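Local coordinates for acyl-coenzyme A oxidase (Caenorhabditis elegans, PDB 5K3H), which catalyses the first step of peroxisomal beta-oxidation, using FAD and molecular oxygen to desaturate acyl-CoA to the trans-2-enoyl-CoA with release of hydrogen peroxide, at residues B[77-82]-B[109-114]. Numbering follows the deposited sequence.
Sequences RKLTVL and EGNPMA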
ATOM      1  N   ARG B  77      25.444 -15.377  -6.203  1.00 28.37           N
ATOM      2  CA  ARG B  77      26.108 -16.446  -5.465  1.00 30.05           C
ATOM      3  C   ARG B  77      25.233 -17.695  -5.368  1.00 30.06           C
ATOM      4  O   ARG B  77      25.613 -18.773  -5.843  1.00 27.90           O
ATOM      5  CB  ARG B  77      26.484 -15.940  -4.072  1.00 31.03           C
ATOM      6  CG  ARG B  77      27.405 -16.862  -3.297  1.00 32.84           C
ATOM      7  CD  ARG B  77      27.596 -16.384  -1.859  1.00 32.55           C
ATOM      8  NE  ARG B  77      26.388 -16.470  -1.048  1.00 32.29           N
ATOM      9  CZ  ARG B  77      25.866 -17.617  -0.605  1.00 32.49           C
ATOM     10  NH1 ARG B  77      26.430 -18.780  -0.905  1.00 31.20           N
ATOM     11  NH2 ARG B  77      24.762 -17.605   0.129  1.00 34.18           N
ATOM     12  N   LYS B  78      24.041 -17.556  -4.762  1.00 29.36           N
ATOM     13  CA  LYS B  78      23.134 -18.696  -4.585  1.00 29.72           C
ATOM     14  C   LYS B  78      22.699 -19.281  -5.915  1.00 29.26           C
ATOM     15  O   LYS B  78      22.526 -20.503  -6.038  1.00 27.69           O
ATOM     16  CB  LYS B  78      21.905 -18.274  -3.781  1.00 30.37           C
ATOM     17  CG  LYS B  78      22.251 -17.862  -2.384  1.00 32.10           C
ATOM     18  CD  LYS B  78      21.037 -17.770  -1.503  1.00 33.27           C
ATOM     19  CE  LYS B  78      20.341 -16.444  -1.753  1.00 35.95           C
ATOM     20  NZ  LYS B  78      19.406 -16.108  -0.649  1.00 37.97           N
ATOM     21  N   LEU B  79      22.521 -18.433  -6.926  1.00 29.04           N
ATOM     22  CA  LEU B  79      22.080 -18.931  -8.221  1.00 29.96           C
ATOM     23  C   LEU B  79      23.095 -19.907  -8.815  1.00 29.32           C
ATOM     24  O   LEU B  79      22.716 -20.972  -9.320  1.00 28.30           O
ATOM     25  CB  LEU B  79      21.828 -17.746  -9.154  1.00 30.89           C
ATOM     26  CG  LEU B  79      21.041 -17.929 -10.446  1.00 32.93           C
ATOM     27  CD1 LEU B  79      19.710 -18.605 -10.176  1.00 32.24           C
ATOM     28  CD2 LEU B  79      20.814 -16.553 -11.043  1.00 34.08           C
ATOM     29  N   THR B  80      24.393 -19.584  -8.743  1.00 31.68           N
ATOM     30  CA  THR B  80      25.397 -20.495  -9.289  1.00 32.33           C
ATOM     31  C   THR B  80      25.440 -21.806  -8.506  1.00 30.74           C
ATOM     32  O   THR B  80      25.575 -22.884  -9.102  1.00 30.13           O
ATOM     33  CB  THR B  80      26.779 -19.836  -9.319  1.00 34.01           C
ATOM     34  OG1 THR B  80      27.157 -19.463  -7.998  1.00 36.37           O
ATOM     35  CG2 THR B  80      26.810 -18.617 -10.227  1.00 34.33           C
ATOM     36  N   VAL B  81      25.321 -21.746  -7.176  1.00 31.56           N
ATOM     37  CA  VAL B  81      25.261 -22.985  -6.402  1.00 31.09           C
ATOM     38  C   VAL B  81      24.051 -23.821  -6.806  1.00 31.89           C
ATOM     39  O   VAL B  81      24.143 -25.049  -6.911  1.00 31.01           O
ATOM     40  CB  VAL B  81      25.251 -22.679  -4.898  1.00 30.59           C
ATOM     41  CG1 VAL B  81      25.189 -23.973  -4.110  1.00 31.18           C
ATOM     42  CG2 VAL B  81      26.472 -21.861  -4.527  1.00 30.49           C
ATOM     43  N   LEU B  82      22.901 -23.174  -7.053  1.00 30.85           N
ATOM     44  CA  LEU B  82      21.710 -23.906  -7.494  1.00 32.37           C
ATOM     45  C   LEU B  82      21.968 -24.681  -8.782  1.00 33.87           C
ATOM     46  O   LEU B  82      21.741 -25.890  -8.838  1.00 35.55           O
ATOM     47  CB  LEU B  82      20.524 -22.961  -7.705  1.00 32.65           C
ATOM     48  CG  LEU B  82      19.617 -22.574  -6.531  1.00 32.80           C
ATOM     49  CD1 LEU B  82      18.455 -21.686  -7.053  1.00 33.34           C
ATOM     50  CD2 LEU B  82      19.099 -23.779  -5.727  1.00 32.21           C
ATOM     51  N   GLU B 109      12.418 -11.105  -3.832  1.00 20.00           N
ATOM     52  CA  GLU B 109      12.932  -9.813  -4.275  1.00 19.97           C
ATOM     53  C   GLU B 109      13.606  -9.856  -5.647  1.00 20.48           C
ATOM     54  O   GLU B 109      13.999  -8.791  -6.144  1.00 20.46           O
ATOM     55  CB  GLU B 109      13.893  -9.239  -3.237  1.00 20.55           C
ATOM     56  CG  GLU B 109      13.261  -9.098  -1.842  1.00 21.09           C
ATOM     57  CD  GLU B 109      14.085  -8.270  -0.857  1.00 21.12           C
ATOM     58  OE1 GLU B 109      14.820  -7.373  -1.326  1.00 20.59           O
ATOM     59  OE2 GLU B 109      13.997  -8.505   0.373  1.00 21.62           O
ATOM     60  N   GLY B 110      13.696 -11.023  -6.284  1.00 21.90           N
ATOM     61  CA  GLY B 110      14.247 -11.173  -7.616  1.00 22.21           C
ATOM     62  C   GLY B 110      15.551 -11.965  -7.644  1.00 22.36           C
ATOM     63  O   GLY B 110      16.128 -12.326  -6.614  1.00 22.34           O
ATOM     64  N   ASN B 111      15.999 -12.246  -8.869  1.00 23.39           N
ATOM     65  CA  ASN B 111      17.326 -12.806  -9.099  1.00 23.92           C
ATOM     66  C   ASN B 111      17.737 -12.472 -10.529  1.00 24.05           C
ATOM     67  O   ASN B 111      16.906 -12.031 -11.330  1.00 23.63           O
ATOM     68  CB  ASN B 111      17.359 -14.326  -8.826  1.00 23.31           C
ATOM     69  CG  ASN B 111      16.608 -15.129  -9.865  1.00 24.15           C
ATOM     70  OD1 ASN B 111      17.171 -15.523 -10.885  1.00 24.22           O
ATOM     71  ND2 ASN B 111      15.319 -15.368  -9.617  1.00 25.01           N
ATOM     72  N   PRO B 112      19.026 -12.614 -10.866  1.00 25.73           N
ATOM     73  CA  PRO B 112      19.501 -12.207 -12.209  1.00 26.43           C
ATOM     74  C   PRO B 112      18.905 -12.985 -13.362  1.00 27.62           C
ATOM     75  O   PRO B 112      19.104 -12.591 -14.526  1.00 28.35           O
ATOM     76  CB  PRO B 112      21.010 -12.447 -12.134  1.00 25.96           C
ATOM     77  CG  PRO B 112      21.335 -12.300 -10.665  1.00 25.46           C
ATOM     78  CD  PRO B 112      20.158 -12.883  -9.951  1.00 26.29           C
ATOM     79  N   MET B 113      18.247 -14.110 -13.095  1.00 25.36           N
ATOM     80  CA  MET B 113      17.664 -14.928 -14.148  1.00 25.07           C
ATOM     81  C   MET B 113      16.165 -15.084 -13.964  1.00 24.27           C
ATOM     82  O   MET B 113      15.572 -16.035 -14.482  1.00 22.87           O
ATOM     83  CB  MET B 113      18.364 -16.286 -14.207  1.00 26.18           C
ATOM     84  CG  MET B 113      19.775 -16.154 -14.704  1.00 28.28           C
ATOM     85  SD  MET B 113      20.639 -17.720 -14.869  1.00 31.64           S
ATOM     86  CE  MET B 113      19.636 -18.598 -16.068  1.00 29.53           C
ATOM     87  N   ALA B 114      15.554 -14.153 -13.239  1.00 23.16           N
ATOM     88  CA  ALA B 114      14.119 -14.191 -12.989  1.00 23.37           C
ATOM     89  C   ALA B 114      13.297 -14.212 -14.277  1.00 23.87           C
ATOM     90  O   ALA B 114      12.325 -14.958 -14.388  1.00 24.78           O
ATOM     91  CB  ALA B 114      13.704 -13.018 -12.113  1.00 22.92           C
TER
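Leu79, on one turn of a helix, faces the type I beta turn Asn111 to Ala114, and the two backbones come nearest at Leu79 and Asn111, whose CA atoms lie 7.8 Å apart. No hydrogen bond spans that distance; the contact is mainly apolar packing, in which Leu79 supplies the largest share. With CG of Leu79 anti to the backbone N (chi1 -165°), the isobutyl group reaches the turn, and its CD2 methyl does most of the touching; a branched apolar side chain suits this buried place. Pro112 offers its ring carbon CD, 3.9 Å from Leu79 CD2, while Met113 lies obliquely beside the same methyl, its CG 3.8 Å from Leu79 CD2. Proline suits the second place of a type I turn, since its ring already fixes phi near -64°, and methionine supplies a flexible apolar chain, bent at its end.

Asn111 crosses Leu79 at about a right angle, with OD1 3.8 Å from Leu79 CD2. Asn111 OD1 also accepts a hydrogen bond from Met113 N at 2.8 Å, the donor standing above the amide plane; asparagine is short enough to close this Asx turn within the beta turn. A leucine in place of Asn111 would probably leave the Met113 N-H without this acceptor and the start of the turn without its side-chain brace.

Within the N-terminal helical region, the contact ties helix 68-85 to the loop joining helices 97-105 and 114-127. Leu82 packs on helix 97-105, Asn111 O accepts a bond from ND2 of Asn192, the residue after Gly191, which binds an FAD shared between the two subunits, and Leu662 and Met665 of the second subunit pack on Pro112 and Met113.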